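Local coordinates for protein Niban 2 (Homo sapiens, PDB 7CTP) that may suppress apoptosis and promote melanoma cell invasion, and is an N-myristoylated, largely helical protein of the cytosol and plasma membrane with a PH domain, at residues P164-Y169 / I270-Y275; E232-S237 / M277-A282; T358-V363 / Q402-K407. All blocks are in the same frame, centred on the assembly; numbering follows the deposited sequence.

Contact 1: residues P164-Y169 / I270-Y275; sequences PYARHY and ISDAVY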
loop_
_atom_site.group_PDB
_atom_site.type_symbol
_atom_site.label_atom_id
_atom_site.label_comp_id
_atom_site.label_asym_id
_atom_site.label_seq_id
_atom_site.Cartn_x
_atom_site.Cartn_y
_atom_site.Cartn_z
ATOM N N PRO A 164 8.529 -10.719 6.681
ATOM C CA PRO A 164 9.258 -10.556 7.952
ATOM C C PRO A 164 8.731 -11.428 9.075
ATOM O O PRO A 164 9.506 -11.769 9.984
ATOM C CB PRO A 164 9.102 -9.060 8.271
ATOM C CG PRO A 164 7.895 -8.617 7.475
ATOM C CD PRO A 164 7.926 -9.455 6.221
ATOM N N TYR A 165 7.439 -11.814 9.037
ATOM C CA TYR A 165 6.787 -12.509 10.154
ATOM C C TYR A 165 6.092 -13.802 9.754
ATOM O O TYR A 165 6.012 -14.721 10.575
ATOM C CB TYR A 165 5.747 -11.581 10.841
ATOM C CG TYR A 165 6.266 -10.195 11.140
ATOM C CD1 TYR A 165 7.374 -10.009 11.958
ATOM C CD2 TYR A 165 5.673 -9.077 10.577
ATOM C CE1 TYR A 165 7.862 -8.754 12.216
ATOM C CE2 TYR A 165 6.160 -7.801 10.836
ATOM C CZ TYR A 165 7.260 -7.661 11.653
ATOM O OH TYR A 165 7.769 -6.412 11.919
ATOM N N ALA A 166 5.554 -13.886 8.535
ATOM C CA ALA A 166 4.785 -15.046 8.106
ATOM C C ALA A 166 5.704 -16.058 7.411
ATOM O O ALA A 166 6.899 -15.824 7.232
ATOM C CB ALA A 166 3.643 -14.611 7.193
ATOM N N ARG A 167 5.146 -17.193 6.994
ATOM C CA ARG A 167 6.024 -18.252 6.516
ATOM C C ARG A 167 6.586 -17.897 5.143
ATOM O O ARG A 167 6.075 -17.034 4.426
ATOM C CB ARG A 167 5.306 -19.605 6.473
ATOM C CG ARG A 167 4.322 -19.800 5.344
ATOM C CD ARG A 167 4.245 -21.286 4.934
ATOM N NE ARG A 167 5.338 -21.663 4.029
ATOM C CZ ARG A 167 5.565 -22.894 3.563
ATOM N NH1 ARG A 167 6.593 -23.122 2.740
ATOM N NH2 ARG A 167 4.772 -23.899 3.914
ATOM N N HIS A 168 7.683 -18.552 4.798
ATOM C CA HIS A 168 8.349 -18.314 3.531
ATOM C C HIS A 168 8.023 -19.460 2.593
ATOM O O HIS A 168 7.804 -20.589 3.033
ATOM C CB HIS A 168 9.861 -18.193 3.712
ATOM C CG HIS A 168 10.259 -17.174 4.734
ATOM N ND1 HIS A 168 11.529 -17.105 5.265
ATOM C CD2 HIS A 168 9.550 -16.177 5.319
ATOM C CE1 HIS A 168 11.586 -16.110 6.135
ATOM N NE2 HIS A 168 10.396 -15.534 6.191
ATOM N N TYR A 169 7.975 -19.152 1.303
ATOM C CA TYR A 169 7.653 -20.126 0.268
ATOM C C TYR A 169 8.818 -20.241 -0.697
ATOM O O TYR A 169 9.447 -19.237 -1.042
ATOM C CB TYR A 169 6.394 -19.723 -0.490
ATOM C CG TYR A 169 5.174 -19.637 0.380
ATOM C CD1 TYR A 169 4.429 -20.771 0.668
ATOM C CD2 TYR A 169 4.769 -18.428 0.926
ATOM C CE1 TYR A 169 3.302 -20.701 1.472
ATOM C CE2 TYR A 169 3.645 -18.347 1.725
ATOM C CZ TYR A 169 2.915 -19.487 1.990
ATOM O OH TYR A 169 1.797 -19.418 2.789
ATOM N N ILE A 270 8.291 -20.679 14.021
ATOM C CA ILE A 270 7.678 -20.107 15.220
ATOM C C ILE A 270 7.001 -18.779 14.899
ATOM O O ILE A 270 5.873 -18.519 15.329
ATOM C CB ILE A 270 8.731 -19.937 16.327
ATOM C CG1 ILE A 270 9.201 -21.303 16.827
ATOM C CG2 ILE A 270 8.160 -19.076 17.482
ATOM C CD1 ILE A 270 10.488 -21.247 17.623
ATOM N N SER A 271 7.692 -17.916 14.149
ATOM C CA SER A 271 7.145 -16.599 13.819
ATOM C C SER A 271 5.833 -16.728 13.055
ATOM O O SER A 271 4.868 -15.989 13.315
ATOM C CB SER A 271 8.155 -15.801 13.002
ATOM O OG SER A 271 7.715 -14.470 12.795
ATOM N N ASP A 272 5.785 -17.641 12.079
ATOM C CA ASP A 272 4.554 -17.813 11.309
ATOM C C ASP A 272 3.399 -18.251 12.195
ATOM O O ASP A 272 2.258 -17.804 12.006
ATOM C CB ASP A 272 4.732 -18.832 10.185
ATOM C CG ASP A 272 3.430 -19.030 9.401
ATOM O OD1 ASP A 272 3.043 -18.114 8.651
ATOM O OD2 ASP A 272 2.767 -20.070 9.570
ATOM N N ALA A 273 3.665 -19.158 13.140
ATOM C CA ALA A 273 2.625 -19.617 14.055
ATOM C C ALA A 273 2.123 -18.479 14.934
ATOM O O ALA A 273 0.913 -18.347 15.152
ATOM C CB ALA A 273 3.137 -20.773 14.916
ATOM N N VAL A 274 3.034 -17.642 15.435
ATOM C CA VAL A 274 2.616 -16.490 16.231
ATOM C C VAL A 274 1.854 -15.494 15.368
ATOM O O VAL A 274 0.843 -14.926 15.800
ATOM C CB VAL A 274 3.830 -15.841 16.920
ATOM C CG1 VAL A 274 3.410 -14.559 17.660
ATOM C CG2 VAL A 274 4.483 -16.828 17.907
ATOM N N TYR A 275 2.314 -15.274 14.133
ATOM C CA TYR A 275 1.604 -14.373 13.229
ATOM C C TYR A 275 0.152 -14.808 13.037
ATOM O O TYR A 275 -0.755 -13.972 13.049
ATOM C CB TYR A 275 2.329 -14.301 11.878
ATOM C CG TYR A 275 1.642 -13.413 10.852
ATOM C CD1 TYR A 275 1.830 -12.029 10.855
ATOM C CD2 TYR A 275 0.794 -13.961 9.888
ATOM C CE1 TYR A 275 1.188 -11.209 9.912
ATOM C CE2 TYR A 275 0.143 -13.158 8.957
ATOM C CZ TYR A 275 0.341 -11.790 8.968
ATOM O OH TYR A 275 -0.314 -11.011 8.019
HETATM O O HOH W 1 9.844 -12.855 12.678
#
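Ser271 and Asp272, neighbours on the long helix 260-337, take hold of the loop that joins strands 157-162 and 169-173 of the PH domain, one by a carbonyl and the other by a backbone N-H. The contact is therefore a junction between the domain's antiparallel sheet and the helical body.

The tight part lies around Tyr165 and Ala166. Ser271 OG donates to Tyr165 O at 2.8 Å, in the carbonyl plane and on a lone pair; chi1 (-173°) turns the hydroxyl toward the loop, and the short serine side chain lets its oxygen meet the carbonyl directly. Next to it, Ala166 CB lies 4.3 Å from the centroid of the Tyr275 ring, a CH-pi contact over one face, offset toward the rim, for which the short alanine methyl is suited. Tyr165 CB packs against Tyr275 CD1 at 3.9 Å, while the Tyr165 ring itself leads off toward Met241 of helix 232-252.

The polar side is looser: Asp272 and Arg167 are both partly exposed, and their charged ends do not meet. Asp272 OD1 receives Arg167 N at 2.8 Å, but the N-H points poorly (125°) and the bond is weak. The Arg167 guanidinium turns back on its own loop, where NE and NH1 both donate to His168 O and one face rests on the Tyr169 ring. A leucine here has neither donor, and would probably leave His168 O less well satisfied and the Tyr169 face without its guanidinium neighbour. A water bridges the segments, donating to Ser271 OG at 2.7 Å and to Pro164 O at 2.9 Å.

Contact 2: residues E232-S237 / M277-A282; sequences EVQILS and MVYEQA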
loop_
_atom_site.group_PDB
_atom_site.type_symbol
_atom_site.label_atom_id
_atom_site.label_comp_id
_atom_site.label_asym_id
_atom_site.label_seq_id
_atom_site.Cartn_x
_atom_site.Cartn_y
_atom_site.Cartn_z
ATOM N N GLU A 232 -6.563 -4.068 6.960
ATOM C CA GLU A 232 -6.445 -3.587 8.337
ATOM C C GLU A 232 -5.922 -4.668 9.277
ATOM O O GLU A 232 -5.077 -4.398 10.145
ATOM C CB GLU A 232 -7.800 -3.080 8.834
ATOM C CG GLU A 232 -8.280 -1.830 8.141
ATOM C CD GLU A 232 -9.194 -2.132 6.983
ATOM O OE1 GLU A 232 -10.090 -1.299 6.711
ATOM O OE2 GLU A 232 -9.029 -3.197 6.345
ATOM N N VAL A 233 -6.441 -5.889 9.154
ATOM C CA VAL A 233 -6.030 -6.941 10.086
ATOM C C VAL A 233 -4.568 -7.325 9.854
ATOM O O VAL A 233 -3.831 -7.603 10.805
ATOM C CB VAL A 233 -6.965 -8.160 9.977
ATOM C CG1 VAL A 233 -6.513 -9.254 10.948
ATOM C CG2 VAL A 233 -8.406 -7.756 10.291
ATOM N N GLN A 234 -4.134 -7.367 8.590
ATOM C CA GLN A 234 -2.734 -7.674 8.306
ATOM C C GLN A 234 -1.819 -6.610 8.896
ATOM O O GLN A 234 -0.766 -6.922 9.474
ATOM C CB GLN A 234 -2.526 -7.779 6.794
ATOM C CG GLN A 234 -3.174 -9.016 6.172
ATOM C CD GLN A 234 -3.045 -9.037 4.655
ATOM O OE1 GLN A 234 -3.369 -8.061 3.984
ATOM N NE2 GLN A 234 -2.581 -10.157 4.106
ATOM N N ILE A 235 -2.207 -5.344 8.763
ATOM C CA ILE A 235 -1.385 -4.259 9.288
ATOM C C ILE A 235 -1.331 -4.310 10.808
ATOM O O ILE A 235 -0.268 -4.119 11.415
ATOM C CB ILE A 235 -1.910 -2.905 8.778
ATOM C CG1 ILE A 235 -1.678 -2.801 7.261
ATOM C CG2 ILE A 235 -1.271 -1.745 9.558
ATOM C CD1 ILE A 235 -2.479 -1.668 6.605
ATOM N N LEU A 236 -2.473 -4.553 11.450
ATOM C CA LEU A 236 -2.487 -4.717 12.900
ATOM C C LEU A 236 -1.618 -5.885 13.333
ATOM O O LEU A 236 -0.943 -5.817 14.368
ATOM C CB LEU A 236 -3.914 -4.936 13.378
ATOM C CG LEU A 236 -4.721 -3.701 13.717
ATOM C CD1 LEU A 236 -6.092 -4.187 14.176
ATOM C CD2 LEU A 236 -4.006 -2.921 14.812
ATOM N N SER A 237 -1.648 -6.981 12.573
ATOM C CA SER A 237 -0.780 -8.111 12.884
ATOM C C SER A 237 0.687 -7.724 12.753
ATOM O O SER A 237 1.510 -8.113 13.587
ATOM C CB SER A 237 -1.102 -9.286 11.967
ATOM O OG SER A 237 -2.471 -9.631 12.071
ATOM N N MET A 277 -1.761 -16.626 15.116
ATOM C CA MET A 277 -2.457 -16.397 16.378
ATOM C C MET A 277 -2.804 -14.923 16.548
ATOM O O MET A 277 -3.930 -14.564 16.926
ATOM C CB MET A 277 -1.538 -16.870 17.501
ATOM C CG MET A 277 -2.157 -17.191 18.802
ATOM S SD MET A 277 -0.736 -17.554 19.862
ATOM C CE MET A 277 -1.100 -16.369 21.141
ATOM N N VAL A 278 -1.829 -14.056 16.285
ATOM C CA VAL A 278 -2.042 -12.610 16.365
ATOM C C VAL A 278 -3.109 -12.162 15.374
ATOM O O VAL A 278 -3.980 -11.339 15.699
ATOM C CB VAL A 278 -0.711 -11.875 16.125
ATOM C CG1 VAL A 278 -0.955 -10.403 15.837
ATOM C CG2 VAL A 278 0.222 -12.064 17.321
ATOM N N TYR A 279 -3.022 -12.653 14.129
ATOM C CA TYR A 279 -3.978 -12.253 13.096
ATOM C C TYR A 279 -5.409 -12.541 13.532
ATOM O O TYR A 279 -6.297 -11.686 13.399
ATOM C CB TYR A 279 -3.655 -12.973 11.779
ATOM C CG TYR A 279 -4.604 -12.644 10.631
ATOM C CD1 TYR A 279 -5.854 -13.264 10.524
ATOM C CD2 TYR A 279 -4.251 -11.718 9.655
ATOM C CE1 TYR A 279 -6.726 -12.964 9.479
ATOM C CE2 TYR A 279 -5.115 -11.417 8.605
ATOM C CZ TYR A 279 -6.351 -12.043 8.535
ATOM O OH TYR A 279 -7.210 -11.749 7.498
ATOM N N GLU A 280 -5.657 -13.746 14.050
ATOM C CA GLU A 280 -7.026 -14.077 14.440
ATOM C C GLU A 280 -7.486 -13.225 15.614
ATOM O O GLU A 280 -8.643 -12.790 15.655
ATOM C CB GLU A 280 -7.147 -15.565 14.774
ATOM C CG GLU A 280 -7.037 -16.479 13.544
ATOM C CD GLU A 280 -8.052 -16.149 12.453
ATOM O OE1 GLU A 280 -9.212 -15.818 12.785
ATOM O OE2 GLU A 280 -7.691 -16.222 11.254
ATOM N N GLN A 281 -6.591 -12.963 16.569
ATOM C CA GLN A 281 -6.955 -12.124 17.711
ATOM C C GLN A 281 -7.237 -10.688 17.275
ATOM O O GLN A 281 -8.225 -10.066 17.709
ATOM C CB GLN A 281 -5.836 -12.188 18.755
ATOM C CG GLN A 281 -6.226 -11.662 20.122
ATOM C CD GLN A 281 -5.142 -11.898 21.147
ATOM O OE1 GLN A 281 -4.302 -12.788 20.989
ATOM N NE2 GLN A 281 -5.164 -11.114 22.215
ATOM N N ALA A 282 -6.381 -10.143 16.409
ATOM C CA ALA A 282 -6.568 -8.778 15.922
ATOM C C ALA A 282 -7.851 -8.660 15.109
ATOM O O ALA A 282 -8.567 -7.652 15.204
ATOM C CB ALA A 282 -5.354 -8.354 15.089
#
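Segments 232-237 and 277-282 cross as two helices with axes 8.7 Å apart at closest approach and N-to-C directions 126° apart, and the backbones come nearest at Ser237 and Tyr279, with CA atoms 5.2 Å from each other. This is helix-helix packing in the helical body, between the first turns of helix 232-252 and the long helix 260-337, and no hydrogen bond spans it.

Its central feature is Val233 against Tyr279. The CG1 methyl of Val233 sits squarely over the Tyr279 ring, 3.5 Å from the centroid and 14° off the normal, a close CH-pi contact. The Tyr279 ring swings away from the backbone N (chi1 179°) and extends to the facing helix, where valine suits the place because its branch at CB brings a methyl onto the ring with little chain between. Gln234 lies alongside and points the same way as the tyrosine, touching the ring edge with CG, near the ring plane; its amide goes elsewhere, OE1 accepting from Asn231 N and NE2 donating to Asn117 OD1.

The small Ala282 and Ser237 are consistent with the close backbones. Ala282 CB meets Leu236 CB at 4.1 Å, and Phe27 of helix 10-48 and Phe208 of helix 204-218 also lie against Leu236. Val278 CG1 is the partner of Ser237, 3.7 Å from its CA. The buried hydroxyl of Ser237 is satisfied within its own helix: OG donates to Val233 O at 2.8 Å, reaching that oxygen from the opposite face to Ser237 N, which also donates to it. The hydroxyl oxygen, Ser237 OG, then faces Tyr279 across the interface, 3.2 Å from Tyr279 CA.

Contact 3: residues T358-V363 / Q402-K407; sequences TEVRDV and QSCYEK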
loop_
_atom_site.group_PDB
_atom_site.type_symbol
_atom_site.label_atom_id
_atom_site.label_comp_id
_atom_site.label_asym_id
_atom_site.label_seq_id
_atom_site.Cartn_x
_atom_site.Cartn_y
_atom_site.Cartn_z
ATOM N N THR A 358 4.464 8.577 -18.280
ATOM C CA THR A 358 4.658 8.691 -19.723
ATOM C C THR A 358 4.684 7.321 -20.397
ATOM O O THR A 358 4.120 7.146 -21.485
ATOM C CB THR A 358 5.936 9.473 -20.014
ATOM O OG1 THR A 358 5.772 10.817 -19.549
ATOM C CG2 THR A 358 6.227 9.489 -21.513
ATOM N N GLU A 359 5.307 6.327 -19.755
ATOM C CA GLU A 359 5.314 4.979 -20.315
ATOM C C GLU A 359 3.905 4.392 -20.375
ATOM O O GLU A 359 3.554 3.717 -21.348
ATOM C CB GLU A 359 6.255 4.078 -19.513
ATOM C CG GLU A 359 6.375 2.640 -20.044
ATOM C CD GLU A 359 7.159 2.528 -21.357
ATOM O OE1 GLU A 359 7.170 1.422 -21.933
ATOM O OE2 GLU A 359 7.762 3.526 -21.801
ATOM N N VAL A 360 3.077 4.647 -19.353
ATOM C CA VAL A 360 1.676 4.230 -19.416
ATOM C C VAL A 360 1.005 4.822 -20.653
ATOM O O VAL A 360 0.294 4.131 -21.391
ATOM C CB VAL A 360 0.934 4.644 -18.135
ATOM C CG1 VAL A 360 -0.582 4.478 -18.329
ATOM C CG2 VAL A 360 1.439 3.813 -16.958
ATOM N N ARG A 361 1.233 6.112 -20.892
ATOM C CA ARG A 361 0.681 6.784 -22.064
ATOM C C ARG A 361 1.149 6.109 -23.348
ATOM O O ARG A 361 0.351 5.846 -24.256
ATOM C CB ARG A 361 1.092 8.256 -22.039
ATOM C CG ARG A 361 0.341 9.184 -23.008
ATOM C CD ARG A 361 1.113 10.489 -23.170
ATOM N NE ARG A 361 0.305 11.581 -23.708
ATOM C CZ ARG A 361 0.150 11.829 -25.005
ATOM N NH1 ARG A 361 0.739 11.050 -25.901
ATOM N NH2 ARG A 361 -0.594 12.855 -25.405
ATOM N N ASP A 362 2.443 5.800 -23.428
ATOM C CA ASP A 362 2.985 5.196 -24.640
ATOM C C ASP A 362 2.428 3.796 -24.857
ATOM O O ASP A 362 2.126 3.411 -25.992
ATOM C CB ASP A 362 4.512 5.171 -24.569
ATOM C CG ASP A 362 5.119 6.562 -24.558
ATOM O OD1 ASP A 362 4.371 7.543 -24.786
ATOM O OD2 ASP A 362 6.342 6.680 -24.323
ATOM N N VAL A 363 2.279 3.019 -23.780
ATOM C CA VAL A 363 1.723 1.678 -23.914
ATOM C C VAL A 363 0.263 1.751 -24.341
ATOM O O VAL A 363 -0.200 0.963 -25.176
ATOM C CB VAL A 363 1.895 0.900 -22.595
ATOM C CG1 VAL A 363 1.040 -0.359 -22.601
ATOM C CG2 VAL A 363 3.369 0.524 -22.390
ATOM N N GLN A 402 4.562 -4.083 -17.370
ATOM C CA GLN A 402 5.822 -4.201 -16.638
ATOM C C GLN A 402 6.791 -3.081 -16.983
ATOM O O GLN A 402 7.529 -2.605 -16.112
ATOM C CB GLN A 402 6.465 -5.559 -16.894
ATOM C CG GLN A 402 5.672 -6.725 -16.335
ATOM C CD GLN A 402 5.201 -6.490 -14.903
ATOM O OE1 GLN A 402 5.880 -5.842 -14.102
ATOM N NE2 GLN A 402 4.026 -7.021 -14.577
ATOM N N SER A 403 6.812 -2.645 -18.245
ATOM C CA SER A 403 7.729 -1.570 -18.628
ATOM C C SER A 403 7.369 -0.257 -17.940
ATOM O O SER A 403 8.245 0.590 -17.729
ATOM C CB SER A 403 7.747 -1.400 -20.148
ATOM O OG SER A 403 6.522 -0.860 -20.623
ATOM N N CYS A 404 6.093 -0.071 -17.578
ATOM C CA CYS A 404 5.705 1.105 -16.802
ATOM C C CYS A 404 6.189 0.990 -15.363
ATOM O O CYS A 404 6.804 1.919 -14.824
ATOM C CB CYS A 404 4.184 1.293 -16.828
ATOM S SG CYS A 404 3.409 1.117 -18.453
ATOM N N TYR A 405 5.894 -0.143 -14.723
ATOM C CA TYR A 405 6.265 -0.343 -13.327
ATOM C C TYR A 405 7.779 -0.263 -13.154
ATOM O O TYR A 405 8.275 0.290 -12.160
ATOM C CB TYR A 405 5.727 -1.693 -12.843
ATOM C CG TYR A 405 4.204 -1.831 -12.818
ATOM C CD1 TYR A 405 3.386 -0.753 -12.511
ATOM C CD2 TYR A 405 3.592 -3.057 -13.087
ATOM C CE1 TYR A 405 1.981 -0.881 -12.478
ATOM C CE2 TYR A 405 2.194 -3.201 -13.050
ATOM C CZ TYR A 405 1.405 -2.102 -12.746
ATOM O OH TYR A 405 0.034 -2.223 -12.707
ATOM N N GLU A 406 8.525 -0.777 -14.139
ATOM C CA GLU A 406 9.988 -0.802 -14.077
ATOM C C GLU A 406 10.589 0.593 -13.942
ATOM O O GLU A 406 11.702 0.737 -13.420
ATOM C CB GLU A 406 10.553 -1.492 -15.323
ATOM C CG GLU A 406 12.069 -1.777 -15.275
ATOM C CD GLU A 406 12.924 -0.637 -15.827
ATOM O OE1 GLU A 406 12.377 0.287 -16.473
ATOM O OE2 GLU A 406 14.156 -0.674 -15.612
ATOM N N LYS A 407 9.880 1.632 -14.402
ATOM C CA LYS A 407 10.422 2.988 -14.312
ATOM C C LYS A 407 10.664 3.406 -12.868
ATOM O O LYS A 407 11.513 4.267 -12.607
ATOM C CB LYS A 407 9.493 3.988 -15.004
ATOM C CG LYS A 407 9.287 3.741 -16.491
ATOM C CD LYS A 407 10.603 3.818 -17.266
ATOM C CE LYS A 407 10.332 3.855 -18.772
ATOM N NZ LYS A 407 11.549 3.494 -19.566
HETATM O O HOH W 2 10.537 2.900 -22.108
#
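Glu359 lays its CG against the backbone of Cys404, 3.6 Å from CA, and bends at chi2 (72°) to bring its carboxylate beside Ser403. There Ser403 OG donates to Glu359 OE1 at 2.7 Å, meeting the oxygen on its anti side and 16° out of the carboxylate plane. The other oxygen, OE2, faces Lys407, whose chain crosses the glutamate at about a right angle. The two charges stop short of a salt bridge, with Glu359 OE2 and Lys407 NZ 4.4 Å apart, and a water joins them by donating to OE2 and accepting from NZ.

The contact packs the short helix 402-405 onto the long helix 342-378 in the helical part of the protein, with helix 422-455 closing over the valines through Met436 and Met440. Glutamate suits the polar margin, since it combines an aliphatic stem with a charged end. Cysteine suits the buried side, being compact and weakly polar: Cys404 SG is 3.7 Å from Val360 CG2 and touches Val363 CG2 too. The same Val363 methyl lies 3.9 Å from Ser403 OG, the donor to Glu359 OE1.

From the N terminus, the chain first reaches the PH-domain loop 164-169, then helix 232-252, whose start supplies residues 232-237 of contact 2. Helix 260-337 follows and closes both: residues 270-275 return to the PH loop and complete contact 1, and residues 277-282 complete contact 2. The segments alternate, so the two contacts cross, and they also touch, Tyr275 CE1 lying 3.6 Å from Ser237 CB. Together they tie the PH domain and helix 232-252 to one helix. Contact 3 follows in series, closing a 38-residue loop and joining the short helix 402-405 to helix 342-378; contacts 2 and 3 lie on opposite sides of the chain's centre, their centres about 35 Å apart.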